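PDB 3IEG: DnaJ homolog subfamily C member 3 from Mus musculus, which takes part in the unfolded protein response, binds misfolded proteins, restrains the kinase GCN2 and stimulates the ATPase of HSC70 as its co-chaperone. Local coordinates for residues 274-279 and 296-301; 308-313 and 327-332; 249-254 and 283-288; 239-244 and 255-260. All coordinates share one frame; numbering follows the deposited sequence.

Contact 1. Residues 274-279 and 296-301; sequences SKERIC and SEVLQM
With chi1 of Lys275 at -90° and the rest of its chain extended, the chain carries its ammonium group across to Glu297. The glutamate, also extended beyond a CG that stands beside its own backbone N (chi1 -66°), comes across the lysine at about a right angle. Lys275 NZ meets Glu297 OE1 at 2.9 Å, nearly along the oxygen's C-O axis, and the two form a salt bridge. The methylenes below the charge take part as well: Lys275 CE lies 3.6 Å from the same OE1, while Lys275 CB rests at 3.7 Å on Val298 CG2. That methyl reaches the backbone of the opposite helix, 3.6 Å from Glu276 N, and Val298 CG1 faces Glu276 CB. Beyond the ion pair, the CE methyl of Met301, a selenomethionine here, flanks Lys275 NZ at 3.9 Å. These residues join helix 268-284 to helix 288-301, the antiparallel pair of TPR 8, whose local axes are inclined by 141° and approach to 9.3 Å. A disulfide between Cys279 and Cys295 ties the same two helices covalently. The carboxylate of Glu276 turns to Arg273, Asn305 and Asn307 instead of to this interface. An alanine at Lys275 would keep only the CB beside Val298 and is likely to leave Glu297 without its cationic mate and Met301 CE without the lysine end it flanks. A partly exposed ion pair set above a buried valine implies that apolar packing holds the helices near their backbones, while charge pairing closes the outer margin.

Contact 2. Residues 308-313 and 327-332; sequences ALKDRA and QDYEAA
Arg312 crosses Asp328 at about a right angle, with one carboxylate oxygen near much of its chain. Its CB lies 3.7 Å from Asp328 OD2, and CG and CD keep company with the same oxygen. A bend at chi3 (73°) then swings the guanidinium side-on to the acid: Arg312 NE donates to Asp328 OD2 at 2.6 Å, and NH2 to OD1 at 2.8 Å. Both oxygens use their syn lone pairs, and the two planes, only 8° apart, make this a side-on, bidentate salt bridge, with a weak third bond from NH2 to OD2. The remaining nitrogen, NH1, reaches Ser296 OG on helix 288-301. The helices bridged here are the antiparallel hairpin of TPR 9, 306-318 and 322-333, their local axes 163° apart. A leucine in place of Arg312 would probably leave the buried Asp328 carboxylate without its counter-charge and Ser296 without this link. Beside this salt bridge, Leu309 CD2 touches Asp328 OD1 at 3.5 Å, while Leu309 CD1 packs on Ala332 CB at 3.9 Å. One turn further on, Ala313 CB sits over a face of the Tyr329 ring, 3.8 Å from its centroid, in a CH-pi contact, and Lys310 CG approaches the ring at CE2.

Contact 3. Residues 249-254 and 283-288; sequences RYTDAT and SKDEKP
One face of the Tyr250 ring receives the end of the next repeat's helix: Lys284 CB stands over it, 3.7 Å from the ring centroid and displaced toward the rim, in a CH-pi contact, with Asp285 N above the same face. Tyr250 OH lies 3.6 Å from Lys284 CB. Beyond CB the lysine bends at chi2 and leads off, its NZ pairing with Glu314. The side chains of Asp285 and Tyr250 slide past each other in opposite directions, Asp285 CB meeting Tyr250 CB at 3.7 Å; carboxylate and ring planes are 40° apart. The aspartate's chi1 of -156° turns CG away from the backbone N and brings Asp285 OD2 to within 3.5 Å of Thr251 CG2. That oxygen is met from above the carboxylate plane by Lys287 NZ at 3.2 Å, a salt bridge within the turn. No hydrogen bond crosses between 249-254 and 283-288; the junction rests on ring-to-methylene and methyl contacts at the surface. Glu286, with positive phi, is the C-prime residue of a Schellman motif in which Lys287 N reaches back to Phe282 O, before helix 288-301 starts. Tyr250 opens helix 250-263, the second of TPR 7, and abuts the end of helix 268-284, the first of TPR 8. Its side chain also touches Cys281 of that helix, while Ala253 faces Leu244 and Ile245 of helix 222-246 and Ser283 reaches helix 306-318.

Contact 4. Residues 239-244 and 255-260; sequences ESAEEL and SKYESV
Tyr257 lays one face of its ring over Ala241, whose CB is 3.6 Å from the ring centroid, offset toward the rim. This CH-pi contact leaves the phenol pointing past the alanine to Glu242, the next residue of helix 222-246. Tyr257 OH donates to Glu242 OE1 at 2.6 Å, and the oxygen, lying at the ring edge in its plane, accepts through its anti lone pair. The glutamate gets there by bending at chi2 (-53°), which folds its chain toward the ring; the carboxylate and ring planes stand 61° apart. Glu242 OE1 is shared, since Arg277 pairs with it too, and the nearby cation probably favours the charged carboxylate. On the other flank of the interface Lys256 contributes its hydrocarbon portion. Its CB lies 3.9 Å from Ala241 CB, its CG 3.5 Å from Leu244 CD1, and its CE 3.5 Å from Ser240 CB, so the aliphatic chain is laid along the opposing helix. The small side chains of Ser240 and Ala241 are consistent with the close approach of the helices, with local axes 8.9 Å apart and nearly antiparallel at 160°. They form the helical hairpin of TPR 7. Helix 268-284 of TPR 8 packs against this hairpin, with Ser274 and Arg277 touching Tyr257, and Val260 touches Ser274 and also Leu234, Leu237 and Ile238 of helix 222-246.

In the fold
The four contacts follow a short run of the superhelical stack, all within TPR 7 to TPR 9. Contacts 4, 1 and 2 lie within TPR 7, 8 and 9 in that order along the chain, each joining the two helices of one hairpin, with centres 15 Å and then 12 Å apart. Contact 3 bridges TPR 7 and 8, sharing helix 250-263 with contact 4 and helix 268-284 with contact 1. Neighbouring hairpins also touch, contact 4 with contact 1 and contact 1 with contact 2. Contacts 2 and 4, about 24 Å between centres, do not touch. TPR 7 to 9 are distinct from the first two repeats, whose hydrophobic groove binds misfolded proteins.

Contact 1. Residues 274-279 and 296-301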
# COMPACT_ATOMS: atom_id res chain seq x y z
N SER A 274 17.24 -0.07 18.10
CA SER A 274 18.15 -1.00 18.78
C SER A 274 18.72 -0.39 20.05
O SER A 274 18.78 -1.06 21.09
CB SER A 274 19.28 -1.46 17.87
OG SER A 274 18.77 -2.30 16.85
N LYS A 275 19.13 0.87 19.98
CA LYS A 275 19.63 1.58 21.15
C LYS A 275 18.57 1.65 22.24
O LYS A 275 18.87 1.41 23.41
CB LYS A 275 20.12 2.98 20.79
CG LYS A 275 21.60 3.04 20.39
CD LYS A 275 22.03 4.50 20.19
CE LYS A 275 23.43 4.60 19.58
NZ LYS A 275 23.91 6.02 19.59
N GLU A 276 17.32 1.94 21.85
CA GLU A 276 16.22 1.96 22.81
C GLU A 276 16.10 0.64 23.58
O GLU A 276 15.99 0.63 24.80
CB GLU A 276 14.90 2.31 22.13
CG GLU A 276 13.76 2.48 23.12
CD GLU A 276 12.38 2.34 22.52
OE1 GLU A 276 12.09 3.09 21.55
OE2 GLU A 276 11.58 1.53 23.03
N ARG A 277 16.12 -0.48 22.86
CA ARG A 277 16.04 -1.80 23.48
C ARG A 277 17.29 -2.12 24.32
O ARG A 277 17.19 -2.77 25.36
CB ARG A 277 15.75 -2.90 22.44
CG ARG A 277 14.43 -2.78 21.67
CD ARG A 277 13.22 -2.64 22.60
NE ARG A 277 12.72 -3.92 23.10
CZ ARG A 277 12.08 -4.09 24.25
NH1 ARG A 277 11.87 -3.06 25.06
NH2 ARG A 277 11.65 -5.28 24.61
N ILE A 278 18.45 -1.63 23.89
CA ILE A 278 19.66 -1.81 24.67
C ILE A 278 19.55 -1.01 25.97
O ILE A 278 19.89 -1.51 27.05
CB ILE A 278 20.94 -1.47 23.87
CG1 ILE A 278 21.25 -2.61 22.88
CG2 ILE A 278 22.14 -1.23 24.81
CD1 ILE A 278 22.25 -2.28 21.78
N CYS A 279 19.03 0.21 25.86
CA CYS A 279 18.69 1.02 27.03
C CYS A 279 17.82 0.23 28.01
O CYS A 279 18.04 0.26 29.22
CB CYS A 279 18.01 2.31 26.57
SG CYS A 279 16.89 3.07 27.74
N SER A 296 20.03 8.16 27.76
CA SER A 296 20.21 9.58 27.45
C SER A 296 20.45 9.81 25.96
O SER A 296 19.86 10.71 25.37
CB SER A 296 21.35 10.18 28.25
OG SER A 296 21.02 10.20 29.62
N GLU A 297 21.30 8.99 25.36
CA GLU A 297 21.56 9.08 23.92
C GLU A 297 20.27 8.97 23.14
O GLU A 297 19.95 9.84 22.34
CB GLU A 297 22.52 8.00 23.45
CG GLU A 297 23.91 8.13 24.00
CD GLU A 297 24.79 7.02 23.51
OE1 GLU A 297 24.50 6.47 22.42
OE2 GLU A 297 25.77 6.69 24.22
N VAL A 298 19.52 7.89 23.38
CA VAL A 298 18.22 7.70 22.75
C VAL A 298 17.37 8.95 22.94
O VAL A 298 16.78 9.45 21.99
CB VAL A 298 17.49 6.43 23.29
CG1 VAL A 298 16.16 6.22 22.60
CG2 VAL A 298 18.35 5.20 23.09
N LEU A 299 17.36 9.48 24.16
CA LEU A 299 16.55 10.65 24.50
C LEU A 299 17.04 11.95 23.86
O LEU A 299 16.25 12.86 23.62
CB LEU A 299 16.42 10.81 26.01
CG LEU A 299 15.36 9.91 26.64
CD1 LEU A 299 15.60 9.76 28.13
CD2 LEU A 299 13.97 10.44 26.37
N GLN A 300 18.33 12.02 23.59
CA GLN A 300 18.88 13.13 22.82
C GLN A 300 18.17 13.19 21.47
O GLN A 300 17.77 14.27 21.03
CB GLN A 300 20.38 12.96 22.60
CG GLN A 300 21.27 13.47 23.75
CD GLN A 300 21.43 14.99 23.76
OE1 GLN A 300 21.18 15.67 22.76
NE2 GLN A 300 21.86 15.52 24.90
N MSE A 301 17.99 12.03 20.85
CA MSE A 301 17.33 11.95 19.55
C MSE A 301 15.82 11.93 19.66
O MSE A 301 15.13 12.45 18.79
CB MSE A 301 17.81 10.73 18.78
CG MSE A 301 19.31 10.74 18.51
SE MSE A 301 19.93 8.99 17.88
CE MSE A 301 21.85 9.14 18.38

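Contact 2. Residues 308-313 and 327-332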
# COMPACT_ATOMS: atom_id res chain seq x y z
N ALA A 308 12.23 4.83 27.04
CA ALA A 308 13.55 5.33 27.44
C ALA A 308 13.47 6.14 28.73
O ALA A 308 14.35 6.05 29.58
CB ALA A 308 14.18 6.16 26.31
N LEU A 309 12.41 6.94 28.86
CA LEU A 309 12.17 7.70 30.07
C LEU A 309 11.97 6.79 31.28
O LEU A 309 12.62 6.98 32.32
CB LEU A 309 10.98 8.65 29.90
CG LEU A 309 11.28 9.85 29.01
CD1 LEU A 309 10.01 10.57 28.60
CD2 LEU A 309 12.27 10.81 29.69
N LYS A 310 11.09 5.80 31.14
CA LYS A 310 10.79 4.85 32.21
C LYS A 310 12.03 4.06 32.61
O LYS A 310 12.29 3.86 33.80
CB LYS A 310 9.68 3.88 31.79
CG LYS A 310 8.26 4.47 31.79
CD LYS A 310 7.29 3.66 30.91
CE LYS A 310 7.08 2.24 31.43
NZ LYS A 310 6.19 1.48 30.52
N ASP A 311 12.79 3.62 31.61
CA ASP A 311 13.97 2.80 31.86
C ASP A 311 15.10 3.61 32.49
O ASP A 311 15.79 3.11 33.40
CB ASP A 311 14.41 2.04 30.60
CG ASP A 311 13.44 0.93 30.23
OD1 ASP A 311 12.71 0.46 31.12
OD2 ASP A 311 13.41 0.51 29.06
N ARG A 312 15.29 4.85 32.03
CA ARG A 312 16.24 5.75 32.69
C ARG A 312 15.80 6.05 34.12
O ARG A 312 16.62 6.01 35.04
CB ARG A 312 16.47 7.05 31.91
CG ARG A 312 17.66 7.83 32.45
CD ARG A 312 18.12 8.93 31.54
NE ARG A 312 17.18 10.04 31.56
CZ ARG A 312 17.33 11.18 30.90
NH1 ARG A 312 18.40 11.39 30.14
NH2 ARG A 312 16.39 12.11 31.00
N ALA A 313 14.51 6.33 34.30
CA ALA A 313 13.95 6.48 35.63
C ALA A 313 14.34 5.28 36.50
O ALA A 313 15.03 5.45 37.50
CB ALA A 313 12.44 6.63 35.57
N GLN A 327 11.40 13.22 37.79
CA GLN A 327 11.41 14.17 36.70
C GLN A 327 11.25 13.47 35.35
O GLN A 327 10.58 13.99 34.45
CB GLN A 327 12.69 14.99 36.73
CG GLN A 327 12.70 16.17 35.78
CD GLN A 327 14.09 16.73 35.59
OE1 GLN A 327 14.59 16.80 34.46
NE2 GLN A 327 14.74 17.11 36.69
N ASP A 328 11.87 12.29 35.21
CA ASP A 328 11.72 11.48 34.01
C ASP A 328 10.35 10.80 33.89
O ASP A 328 9.82 10.69 32.79
CB ASP A 328 12.86 10.45 33.88
CG ASP A 328 14.06 10.98 33.08
OD1 ASP A 328 13.98 12.09 32.51
OD2 ASP A 328 15.09 10.28 33.01
N TYR A 329 9.77 10.36 35.01
CA TYR A 329 8.40 9.81 35.00
C TYR A 329 7.37 10.87 34.63
O TYR A 329 6.45 10.61 33.85
CB TYR A 329 8.02 9.14 36.33
CG TYR A 329 8.43 7.69 36.48
CD1 TYR A 329 9.30 7.29 37.49
CD2 TYR A 329 7.94 6.70 35.62
CE1 TYR A 329 9.69 5.95 37.64
CE2 TYR A 329 8.32 5.36 35.76
CZ TYR A 329 9.20 5.00 36.77
OH TYR A 329 9.59 3.69 36.92
N GLU A 330 7.53 12.08 35.17
CA GLU A 330 6.65 13.20 34.87
C GLU A 330 6.64 13.58 33.39
O GLU A 330 5.59 13.89 32.83
CB GLU A 330 7.01 14.41 35.74
CG GLU A 330 6.33 14.39 37.12
CD GLU A 330 7.07 15.20 38.17
OE1 GLU A 330 8.05 15.90 37.83
OE2 GLU A 330 6.66 15.14 39.35
N ALA A 331 7.81 13.54 32.76
CA ALA A 331 7.94 13.79 31.32
C ALA A 331 7.22 12.72 30.50
O ALA A 331 6.56 13.03 29.50
CB ALA A 331 9.42 13.87 30.92
N ALA A 332 7.32 11.46 30.94
CA ALA A 332 6.66 10.36 30.28
C ALA A 332 5.15 10.45 30.46
O ALA A 332 4.40 10.23 29.51
CB ALA A 332 7.17 9.03 30.80

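Contact 3. Residues 249-254 and 283-288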
# COMPACT_ATOMS: atom_id res chain seq x y z
N ARG A 249 17.40 -12.58 29.59
CA ARG A 249 18.79 -12.74 29.16
C ARG A 249 19.34 -11.43 28.56
O ARG A 249 19.62 -11.34 27.37
CB ARG A 249 18.91 -13.88 28.16
CG ARG A 249 18.40 -15.21 28.68
CD ARG A 249 18.50 -16.31 27.63
NE ARG A 249 19.83 -16.37 27.05
CZ ARG A 249 20.20 -17.23 26.11
NH1 ARG A 249 19.33 -18.12 25.63
NH2 ARG A 249 21.44 -17.20 25.64
N TYR A 250 19.50 -10.41 29.41
CA TYR A 250 19.77 -9.05 28.95
C TYR A 250 21.11 -8.82 28.27
O TYR A 250 21.21 -8.06 27.29
CB TYR A 250 19.56 -8.06 30.10
CG TYR A 250 18.14 -8.12 30.59
CD1 TYR A 250 17.83 -8.72 31.81
CD2 TYR A 250 17.10 -7.64 29.80
CE1 TYR A 250 16.51 -8.81 32.24
CE2 TYR A 250 15.79 -7.72 30.22
CZ TYR A 250 15.50 -8.30 31.44
OH TYR A 250 14.20 -8.36 31.84
N THR A 251 22.15 -9.48 28.76
CA THR A 251 23.46 -9.28 28.16
C THR A 251 23.56 -9.96 26.79
O THR A 251 24.22 -9.44 25.89
CB THR A 251 24.68 -9.62 29.11
OG1 THR A 251 25.36 -10.78 28.65
CG2 THR A 251 24.26 -9.79 30.55
N ASP A 252 22.87 -11.09 26.61
CA ASP A 252 22.80 -11.71 25.28
C ASP A 252 21.93 -10.92 24.31
O ASP A 252 22.23 -10.84 23.12
CB ASP A 252 22.34 -13.17 25.36
CG ASP A 252 23.39 -14.09 25.96
OD1 ASP A 252 24.61 -13.82 25.82
OD2 ASP A 252 23.00 -15.11 26.57
N ALA A 253 20.86 -10.31 24.82
CA ALA A 253 20.04 -9.39 24.03
C ALA A 253 20.83 -8.16 23.58
O ALA A 253 20.71 -7.72 22.44
CB ALA A 253 18.79 -8.97 24.81
N THR A 254 21.62 -7.59 24.48
CA THR A 254 22.46 -6.46 24.13
C THR A 254 23.35 -6.86 22.96
O THR A 254 23.27 -6.27 21.88
CB THR A 254 23.28 -6.04 25.33
OG1 THR A 254 22.37 -5.60 26.34
CG2 THR A 254 24.21 -4.90 24.98
N SER A 283 19.00 -1.29 31.88
CA SER A 283 18.08 -0.96 32.97
C SER A 283 17.60 -2.19 33.74
O SER A 283 17.74 -2.25 34.96
CB SER A 283 16.88 -0.17 32.43
OG SER A 283 16.05 0.30 33.48
N LYS A 284 17.04 -3.16 33.03
CA LYS A 284 16.47 -4.36 33.64
C LYS A 284 17.52 -5.33 34.20
O LYS A 284 17.23 -6.12 35.10
CB LYS A 284 15.57 -5.10 32.64
CG LYS A 284 14.26 -4.41 32.31
CD LYS A 284 13.28 -4.39 33.50
CE LYS A 284 11.92 -3.80 33.07
NZ LYS A 284 11.24 -3.02 34.15
N ASP A 285 18.74 -5.26 33.67
CA ASP A 285 19.85 -6.05 34.18
C ASP A 285 20.47 -5.35 35.39
O ASP A 285 21.56 -5.72 35.85
CB ASP A 285 20.90 -6.24 33.07
CG ASP A 285 21.77 -7.47 33.28
OD1 ASP A 285 21.31 -8.44 33.92
OD2 ASP A 285 22.93 -7.46 32.79
N GLU A 286 19.76 -4.35 35.90
CA GLU A 286 20.22 -3.49 36.98
C GLU A 286 21.70 -3.09 36.85
O GLU A 286 22.51 -3.38 37.73
CB GLU A 286 19.94 -4.12 38.34
CG GLU A 286 18.46 -4.17 38.67
CD GLU A 286 18.17 -4.90 39.98
OE1 GLU A 286 19.04 -5.66 40.46
OE2 GLU A 286 17.05 -4.71 40.51
N LYS A 287 22.02 -2.45 35.72
CA LYS A 287 23.35 -1.90 35.49
C LYS A 287 23.25 -0.39 35.20
O LYS A 287 23.41 0.05 34.06
CB LYS A 287 24.08 -2.69 34.40
CG LYS A 287 24.55 -4.04 34.91
CD LYS A 287 25.16 -4.94 33.84
CE LYS A 287 25.83 -6.16 34.51
NZ LYS A 287 26.04 -7.32 33.60
N PRO A 288 23.00 0.41 36.25
CA PRO A 288 22.54 1.79 36.16
C PRO A 288 23.44 2.77 35.42
O PRO A 288 22.94 3.58 34.67
CB PRO A 288 22.39 2.21 37.62
CG PRO A 288 23.28 1.29 38.37
CD PRO A 288 23.18 -0.01 37.65

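Contact 4. Residues 239-244 and 255-260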
# COMPACT_ATOMS: atom_id res chain seq x y z
N GLU A 239 14.11 -10.79 16.13
CA GLU A 239 13.23 -11.78 16.74
C GLU A 239 13.96 -12.50 17.87
O GLU A 239 13.40 -12.76 18.93
CB GLU A 239 12.70 -12.76 15.68
CG GLU A 239 11.41 -13.46 16.08
CD GLU A 239 10.39 -13.56 14.93
OE1 GLU A 239 9.59 -14.54 14.93
OE2 GLU A 239 10.37 -12.68 14.04
N SER A 240 15.24 -12.78 17.64
CA SER A 240 16.08 -13.39 18.66
C SER A 240 16.26 -12.48 19.86
O SER A 240 16.14 -12.93 21.00
CB SER A 240 17.43 -13.76 18.08
OG SER A 240 17.36 -15.04 17.49
N ALA A 241 16.53 -11.21 19.60
CA ALA A 241 16.76 -10.23 20.65
C ALA A 241 15.54 -10.09 21.55
O ALA A 241 15.67 -10.12 22.77
CB ALA A 241 17.13 -8.90 20.06
N GLU A 242 14.37 -9.93 20.94
CA GLU A 242 13.11 -9.81 21.68
C GLU A 242 12.77 -11.09 22.44
O GLU A 242 12.17 -11.06 23.52
CB GLU A 242 11.97 -9.40 20.74
CG GLU A 242 12.08 -7.93 20.28
CD GLU A 242 12.21 -6.97 21.46
OE1 GLU A 242 12.94 -5.97 21.35
OE2 GLU A 242 11.59 -7.24 22.51
N GLU A 243 13.18 -12.22 21.89
CA GLU A 243 13.05 -13.48 22.58
C GLU A 243 13.99 -13.52 23.80
O GLU A 243 13.60 -13.94 24.90
CB GLU A 243 13.31 -14.61 21.62
CG GLU A 243 13.27 -15.97 22.25
CD GLU A 243 12.94 -17.04 21.25
OE1 GLU A 243 13.24 -18.23 21.53
OE2 GLU A 243 12.37 -16.67 20.19
N LEU A 244 15.22 -13.07 23.62
CA LEU A 244 16.14 -12.99 24.73
C LEU A 244 15.64 -12.05 25.83
O LEU A 244 15.72 -12.41 27.01
CB LEU A 244 17.56 -12.65 24.26
CG LEU A 244 18.17 -13.70 23.32
CD1 LEU A 244 19.32 -13.11 22.50
CD2 LEU A 244 18.59 -14.98 24.05
N SER A 255 24.14 -7.90 23.18
CA SER A 255 24.93 -8.55 22.16
C SER A 255 24.15 -8.74 20.85
O SER A 255 24.64 -8.38 19.78
CB SER A 255 25.42 -9.90 22.71
OG SER A 255 25.94 -10.74 21.70
N LYS A 256 22.93 -9.27 20.94
CA LYS A 256 22.09 -9.45 19.76
C LYS A 256 21.74 -8.15 19.03
O LYS A 256 21.88 -8.08 17.82
CB LYS A 256 20.82 -10.22 20.08
CG LYS A 256 20.90 -11.70 19.72
CD LYS A 256 20.89 -11.96 18.23
CE LYS A 256 20.94 -13.45 17.99
NZ LYS A 256 22.27 -13.92 17.60
N TYR A 257 21.30 -7.13 19.76
CA TYR A 257 21.02 -5.84 19.13
C TYR A 257 22.28 -5.16 18.59
O TYR A 257 22.21 -4.37 17.64
CB TYR A 257 20.23 -4.92 20.06
CG TYR A 257 18.74 -5.09 19.91
CD1 TYR A 257 17.96 -5.62 20.94
CD2 TYR A 257 18.10 -4.75 18.72
CE1 TYR A 257 16.58 -5.79 20.79
CE2 TYR A 257 16.73 -4.92 18.56
CZ TYR A 257 15.98 -5.44 19.59
OH TYR A 257 14.63 -5.60 19.41
N GLU A 258 23.42 -5.49 19.17
CA GLU A 258 24.69 -4.99 18.68
C GLU A 258 24.88 -5.44 17.24
O GLU A 258 25.23 -4.65 16.37
CB GLU A 258 25.85 -5.49 19.55
CG GLU A 258 26.88 -4.44 19.92
CD GLU A 258 26.48 -3.60 21.13
OE1 GLU A 258 27.05 -3.80 22.23
OE2 GLU A 258 25.58 -2.74 20.98
N SER A 259 24.61 -6.72 16.98
CA SER A 259 24.77 -7.24 15.64
C SER A 259 23.65 -6.78 14.70
O SER A 259 23.85 -6.67 13.50
CB SER A 259 24.92 -8.75 15.66
OG SER A 259 23.79 -9.33 16.27
N VAL A 260 22.47 -6.48 15.25
CA VAL A 260 21.39 -5.86 14.48
C VAL A 260 21.84 -4.54 13.84
O VAL A 260 21.59 -4.31 12.67
CB VAL A 260 20.10 -5.69 15.32
CG1 VAL A 260 19.08 -4.79 14.61
CG2 VAL A 260 19.49 -7.04 15.62